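Local coordinates for protein ribulose bisphosphate carboxylase (Pyrococcus horikoshii, PDB 2CWX) that probably catalyses the magnesium-dependent carboxylation of ribulose 1,5-bisphosphate to two molecules of 3-phosphoglycerate, within an archaeal AMP degradation pathway, at residues 10-15 / 38-43; 17-22 / 69-74. All coordinates share one frame; numbering follows the deposited sequence.

From the N terminus the chain makes the short turn 10-15, runs through 17-22 and along strand 25-34, and enters helix 39-49. The start of that helix returns to 10-15 in contact 1, closing a loop of 22 intervening residues. The chain then goes on to strand 71-78, whose first part meets 17-22 and closes contact 2. The segments alternate along the sequence, so the two closures cross. Their centres lie about 12 Å apart, and they touch: Phe14 O lies 2.9 Å from Val72 N, and Ala43 O packs on Val72 CG2. Together they tie the N-terminal segment to one helix and to the strand at one edge of the domain's sheet within this chain.

Contact 1: residues 10-15 / 38-43; sequences WYLDFV and SPEEAA
This is a sparse van der Waals contact at the surface, in which the aliphatic groups of Leu12 and Val15 in the N-terminal turn rest against Glu40 and Glu41 in the first turn of helix 39-49. No hydrogen bond crosses it. Val15 makes the closest approach: its CG2 lies 3.5 Å from Glu40 O. With CG1 anti to the backbone N (chi1 -170°), the two methyls are split between the carbonyl and the carboxylate of Glu40, and CG1 comes to 4.1 Å from Glu40 OE1. The side chains of Val15 and Glu40 cross obliquely. Leu12 reaches across with one branch, CD2, which lies 4.1 Å from Glu40 CB and equally far from Glu41 N. Tyr11 adds only a loose touch, CB to Glu41 O at 4.3 Å, and its side chain also touches Arg45 and Ser48.

The helix belongs to the N-terminal domain of the RuBisCO large chain, an antiparallel sheet with helices packed on it, and meets the sheet through Ala42 and Ala43. Ser38 is its N-cap, though the capping bond from Glu41 N to Ser38 OG is weak at 3.4 Å. The carboxylate of Glu41 forms a salt bridge with Arg45, one turn further along the helix. On the other side of the contact a type I turn from Leu12 to Val15, closed by Val15 N to Leu12 O at 3.0 Å, brings Val15 to face the helix, while Leu12 reaches it with the end of its side chain.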
loop_
_atom_site.group_PDB
_atom_site.type_symbol
_atom_site.label_atom_id
_atom_site.label_comp_id
_atom_site.label_asym_id
_atom_site.label_seq_id
_atom_site.Cartn_x
_atom_site.Cartn_y
_atom_site.Cartn_z
ATOM N N TRP A 10 17.334 -40.549 -36.186
ATOM C CA TRP A 10 16.677 -39.370 -35.628
ATOM C C TRP A 10 17.676 -38.239 -35.349
ATOM O O TRP A 10 17.449 -37.114 -35.756
ATOM C CB TRP A 10 15.916 -39.740 -34.355
ATOM C CG TRP A 10 15.314 -38.571 -33.654
ATOM C CD1 TRP A 10 15.739 -38.019 -32.475
ATOM C CD2 TRP A 10 14.172 -37.800 -34.066
ATOM N NE1 TRP A 10 14.939 -36.955 -32.130
ATOM C CE2 TRP A 10 13.966 -36.797 -33.086
ATOM C CE3 TRP A 10 13.302 -37.848 -35.166
ATOM C CZ2 TRP A 10 12.930 -35.861 -33.173
ATOM C CZ3 TRP A 10 12.280 -36.916 -35.253
ATOM C CH2 TRP A 10 12.102 -35.938 -34.263
ATOM N N TYR A 11 18.782 -38.540 -34.679
ATOM C CA TYR A 11 19.810 -37.531 -34.415
ATOM C C TYR A 11 20.431 -36.975 -35.701
ATOM O O TYR A 11 20.822 -35.820 -35.755
ATOM C CB TYR A 11 20.884 -38.086 -33.476
ATOM C CG TYR A 11 20.354 -38.409 -32.086
ATOM C CD1 TYR A 11 20.580 -39.655 -31.489
ATOM C CD2 TYR A 11 19.624 -37.462 -31.361
ATOM C CE1 TYR A 11 20.090 -39.934 -30.201
ATOM C CE2 TYR A 11 19.137 -37.733 -30.089
ATOM C CZ TYR A 11 19.369 -38.959 -29.513
ATOM O OH TYR A 11 18.863 -39.196 -28.251
ATOM N N LEU A 12 20.496 -37.786 -36.750
ATOM C CA LEU A 12 21.023 -37.317 -38.026
ATOM C C LEU A 12 20.037 -36.401 -38.751
ATOM O O LEU A 12 20.430 -35.636 -39.608
ATOM C CB LEU A 12 21.441 -38.507 -38.916
ATOM C CG LEU A 12 22.500 -39.394 -38.263
ATOM C CD1 LEU A 12 22.712 -40.695 -39.027
ATOM C CD2 LEU A 12 23.827 -38.625 -38.107
ATOM N N ASP A 13 18.758 -36.470 -38.404
ATOM C CA ASP A 13 17.775 -35.507 -38.903
ATOM C C ASP A 13 18.115 -34.075 -38.463
ATOM O O ASP A 13 17.660 -33.109 -39.079
ATOM C CB ASP A 13 16.356 -35.847 -38.403
ATOM C CG ASP A 13 15.715 -37.013 -39.148
ATOM O OD1 ASP A 13 16.439 -37.888 -39.683
ATOM O OD2 ASP A 13 14.466 -37.137 -39.235
ATOM N N PHE A 14 18.907 -33.930 -37.400
ATOM C CA PHE A 14 19.302 -32.600 -36.932
ATOM C C PHE A 14 20.559 -32.098 -37.639
ATOM O O PHE A 14 21.037 -30.990 -37.352
ATOM C CB PHE A 14 19.516 -32.609 -35.415
ATOM C CG PHE A 14 18.254 -32.864 -34.622
ATOM C CD1 PHE A 14 17.561 -31.817 -34.040
ATOM C CD2 PHE A 14 17.776 -34.152 -34.440
ATOM C CE1 PHE A 14 16.426 -32.046 -33.299
ATOM C CE2 PHE A 14 16.614 -34.382 -33.723
ATOM C CZ PHE A 14 15.948 -33.327 -33.137
ATOM N N VAL A 15 21.126 -32.908 -38.532
ATOM C CA VAL A 15 22.331 -32.503 -39.228
ATOM C C VAL A 15 22.047 -32.268 -40.692
ATOM O O VAL A 15 21.482 -33.121 -41.369
ATOM C CB VAL A 15 23.461 -33.540 -39.092
ATOM C CG1 VAL A 15 24.784 -32.964 -39.637
ATOM C CG2 VAL A 15 23.629 -33.979 -37.633
ATOM N N SER A 38 29.939 -41.448 -33.978
ATOM C CA SER A 38 30.526 -40.619 -35.031
ATOM C C SER A 38 30.418 -39.137 -34.682
ATOM O O SER A 38 29.586 -38.762 -33.870
ATOM C CB SER A 38 29.779 -40.827 -36.337
ATOM O OG SER A 38 28.378 -40.788 -36.118
ATOM N N PRO A 39 31.245 -38.299 -35.308
ATOM C CA PRO A 39 31.160 -36.847 -35.115
ATOM C C PRO A 39 29.779 -36.291 -35.469
ATOM O O PRO A 39 29.282 -35.396 -34.754
ATOM C CB PRO A 39 32.207 -36.299 -36.094
ATOM C CG PRO A 39 33.161 -37.431 -36.306
ATOM C CD PRO A 39 32.333 -38.669 -36.235
ATOM N N GLU A 40 29.182 -36.811 -36.546
ATOM C CA GLU A 40 27.894 -36.312 -37.033
ATOM C C GLU A 40 26.792 -36.661 -36.034
ATOM O O GLU A 40 25.888 -35.859 -35.775
ATOM C CB GLU A 40 27.557 -36.841 -38.453
ATOM C CG GLU A 40 28.074 -35.941 -39.579
ATOM C CD GLU A 40 27.359 -36.070 -40.924
ATOM O OE1 GLU A 40 26.197 -36.582 -41.021
ATOM O OE2 GLU A 40 27.972 -35.631 -41.927
ATOM N N GLU A 41 26.882 -37.839 -35.439
ATOM C CA GLU A 41 25.882 -38.269 -34.463
ATOM C C GLU A 41 25.999 -37.512 -33.114
ATOM O O GLU A 41 24.979 -37.217 -32.475
ATOM C CB GLU A 41 25.994 -39.760 -34.251
ATOM C CG GLU A 41 24.913 -40.369 -33.396
ATOM C CD GLU A 41 25.264 -41.791 -33.010
ATOM O OE1 GLU A 41 24.998 -42.149 -31.845
ATOM O OE2 GLU A 41 25.814 -42.552 -33.862
ATOM N N ALA A 42 27.232 -37.236 -32.687
ATOM C CA ALA A 42 27.477 -36.376 -31.537
ATOM C C ALA A 42 26.803 -35.003 -31.726
ATOM O O ALA A 42 26.076 -34.540 -30.851
ATOM C CB ALA A 42 28.987 -36.207 -31.305
ATOM N N ALA A 43 27.037 -34.389 -32.886
ATOM C CA ALA A 43 26.548 -33.037 -33.190
ATOM C C ALA A 43 25.026 -32.956 -33.227
ATOM O O ALA A 43 24.436 -32.003 -32.724
ATOM C CB ALA A 43 27.145 -32.530 -34.510
#

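Contact 2: residues 17-22 / 69-74; sequences LNYEPG and MAKVFY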
loop_
_atom_site.group_PDB
_atom_site.type_symbol
_atom_site.label_atom_id
_atom_site.label_comp_id
_atom_site.label_asym_id
_atom_site.label_seq_id
_atom_site.Cartn_x
_atom_site.Cartn_y
_atom_site.Cartn_z
ATOM N N LEU A 17 24.516 -30.099 -43.445
ATOM C CA LEU A 17 25.625 -29.187 -43.654
ATOM C C LEU A 17 25.516 -28.300 -44.907
ATOM O O LEU A 17 26.427 -27.508 -45.184
ATOM C CB LEU A 17 26.959 -29.959 -43.594
ATOM C CG LEU A 17 27.093 -30.904 -42.382
ATOM C CD1 LEU A 17 28.375 -31.755 -42.431
ATOM C CD2 LEU A 17 27.060 -30.117 -41.053
ATOM N N ASN A 18 24.403 -28.384 -45.624
ATOM C CA ASN A 18 24.070 -27.387 -46.655
ATOM C C ASN A 18 23.018 -26.369 -46.230
ATOM O O ASN A 18 22.687 -25.470 -46.996
ATOM C CB ASN A 18 23.587 -28.060 -47.954
ATOM C CG ASN A 18 24.671 -28.882 -48.620
ATOM O OD1 ASN A 18 24.461 -30.049 -48.912
ATOM N ND2 ASN A 18 25.839 -28.274 -48.848
ATOM N N TYR A 19 22.476 -26.503 -45.022
ATOM C CA TYR A 19 21.462 -25.570 -44.539
ATOM C C TYR A 19 22.064 -24.177 -44.415
ATOM O O TYR A 19 23.181 -24.015 -43.934
ATOM C CB TYR A 19 20.868 -26.073 -43.220
ATOM C CG TYR A 19 19.772 -25.195 -42.653
ATOM C CD1 TYR A 19 19.979 -24.468 -41.485
ATOM C CD2 TYR A 19 18.540 -25.084 -43.283
ATOM C CE1 TYR A 19 18.978 -23.655 -40.955
ATOM C CE2 TYR A 19 17.527 -24.269 -42.751
ATOM C CZ TYR A 19 17.768 -23.560 -41.586
ATOM O OH TYR A 19 16.800 -22.742 -41.063
ATOM N N GLU A 20 21.338 -23.180 -44.907
ATOM C CA GLU A 20 21.716 -21.776 -44.721
ATOM C C GLU A 20 20.750 -21.168 -43.712
ATOM O O GLU A 20 19.553 -21.046 -43.991
ATOM C CB GLU A 20 21.655 -21.014 -46.036
ATOM C CG GLU A 20 22.916 -21.195 -46.871
ATOM C CD GLU A 20 22.693 -20.961 -48.349
ATOM O OE1 GLU A 20 21.539 -21.157 -48.833
ATOM O OE2 GLU A 20 23.682 -20.586 -49.031
ATOM N N PRO A 21 21.247 -20.846 -42.523
ATOM C CA PRO A 21 20.392 -20.267 -41.475
ATOM C C PRO A 21 19.865 -18.897 -41.858
ATOM O O PRO A 21 20.618 -18.093 -42.374
ATOM C CB PRO A 21 21.332 -20.145 -40.261
ATOM C CG PRO A 21 22.503 -20.993 -40.563
ATOM C CD PRO A 21 22.632 -21.033 -42.064
ATOM N N GLY A 22 18.595 -18.633 -41.587
ATOM C CA GLY A 22 18.041 -17.312 -41.799
ATOM C C GLY A 22 18.573 -16.339 -40.767
ATOM O O GLY A 22 19.114 -16.744 -39.732
ATOM N N MET A 69 13.028 -27.490 -34.563
ATOM C CA MET A 69 14.247 -28.306 -34.575
ATOM C C MET A 69 15.509 -27.483 -34.852
ATOM O O MET A 69 15.553 -26.743 -35.803
ATOM C CB MET A 69 14.154 -29.400 -35.642
ATOM C CG MET A 69 13.446 -30.633 -35.194
ATOM S SD MET A 69 13.117 -31.750 -36.613
ATOM C CE MET A 69 14.693 -31.793 -37.377
ATOM N N ALA A 70 16.530 -27.629 -34.026
ATOM C CA ALA A 70 17.819 -27.028 -34.310
ATOM C C ALA A 70 18.487 -27.786 -35.473
ATOM O O ALA A 70 18.156 -28.927 -35.707
ATOM C CB ALA A 70 18.698 -27.072 -33.087
ATOM N N LYS A 71 19.418 -27.134 -36.168
ATOM C CA LYS A 71 20.166 -27.723 -37.268
ATOM C C LYS A 71 21.663 -27.431 -37.199
ATOM O O LYS A 71 22.092 -26.271 -37.152
ATOM C CB LYS A 71 19.586 -27.232 -38.600
ATOM C CG LYS A 71 18.043 -27.526 -38.725
ATOM C CD LYS A 71 17.530 -27.674 -40.144
ATOM C CE LYS A 71 16.936 -29.087 -40.393
ATOM N NZ LYS A 71 18.015 -30.122 -40.328
ATOM N N VAL A 72 22.466 -28.497 -37.199
ATOM C CA VAL A 72 23.905 -28.397 -37.354
ATOM C C VAL A 72 24.179 -28.118 -38.822
ATOM O O VAL A 72 23.861 -28.937 -39.682
ATOM C CB VAL A 72 24.618 -29.705 -36.954
ATOM C CG1 VAL A 72 26.126 -29.475 -36.893
ATOM C CG2 VAL A 72 24.083 -30.226 -35.630
ATOM N N PHE A 73 24.760 -26.969 -39.121
ATOM C CA PHE A 73 24.950 -26.570 -40.505
ATOM C C PHE A 73 26.421 -26.433 -40.832
ATOM O O PHE A 73 26.768 -26.108 -41.937
ATOM C CB PHE A 73 24.207 -25.260 -40.807
ATOM C CG PHE A 73 24.672 -24.072 -39.993
ATOM C CD1 PHE A 73 25.611 -23.189 -40.509
ATOM C CD2 PHE A 73 24.117 -23.809 -38.739
ATOM C CE1 PHE A 73 26.037 -22.107 -39.811
ATOM C CE2 PHE A 73 24.551 -22.719 -37.998
ATOM C CZ PHE A 73 25.500 -21.848 -38.533
ATOM N N TYR A 74 27.278 -26.661 -39.842
ATOM C CA TYR A 74 28.711 -26.572 -40.014
ATOM C C TYR A 74 29.325 -27.572 -39.047
ATOM O O TYR A 74 28.957 -27.639 -37.856
ATOM C CB TYR A 74 29.185 -25.157 -39.716
ATOM C CG TYR A 74 30.684 -24.944 -39.632
ATOM C CD1 TYR A 74 31.389 -24.337 -40.680
ATOM C CD2 TYR A 74 31.399 -25.297 -38.485
ATOM C CE1 TYR A 74 32.776 -24.118 -40.594
ATOM C CE2 TYR A 74 32.782 -25.093 -38.399
ATOM C CZ TYR A 74 33.459 -24.502 -39.451
ATOM O OH TYR A 74 34.797 -24.284 -39.338
HETATM O O HOH W 1 28.342 -25.678 -43.975
HETATM O O HOH W 2 25.806 -24.203 -44.494
#
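Tyr19, Pro21 and Phe73 form the close-packed part of this contact, where the loop 17-22 lies across the start of strand 71-78. Pro21 CG sits 3.5 Å from the centroid of the Phe73 ring and only 3° off its normal, a CH-pi contact over the centre of one face. Phe73 CG occupies the crowded position between backbone N and carbonyl carbon (chi1 61°), which places the ring beside the proline. At the base of the side chain, Phe73 CB lies 3.5 Å from Tyr19 O. Lys71 repeats the theme: its CD stands 4.0 Å over the centre of the Tyr19 ring, and the two side chains cross at about a right angle. The Tyr19 hydroxyl is hydrogen-bonded to Glu25.

The Leu17 end is looser and wetter. Leu17 reaches in with CD2, 3.7 Å from Val72 O. Leu17 O and Phe73 O come within 3.6 Å of each other. Water 1 can donate to either, at 2.6 Å from Phe73 O and 2.9 Å from Leu17 O. Water 2 can donate to Tyr19 O, or weakly to Phe73 O. Phe73 and Tyr74 form a classic beta bulge opposite Lys85 of the neighbouring strand 81-89 in the N-terminal domain's sheet. An alanine in place of Phe73 would remove the ring and is likely to leave Pro21 CG without its aromatic partner and open a gap beside Ile27. With no direct hydrogen bond between the segments, the seating of the loop probably depends on the shapes of Tyr19, Pro21 and Phe73, while water serves the carbonyls toward Leu17.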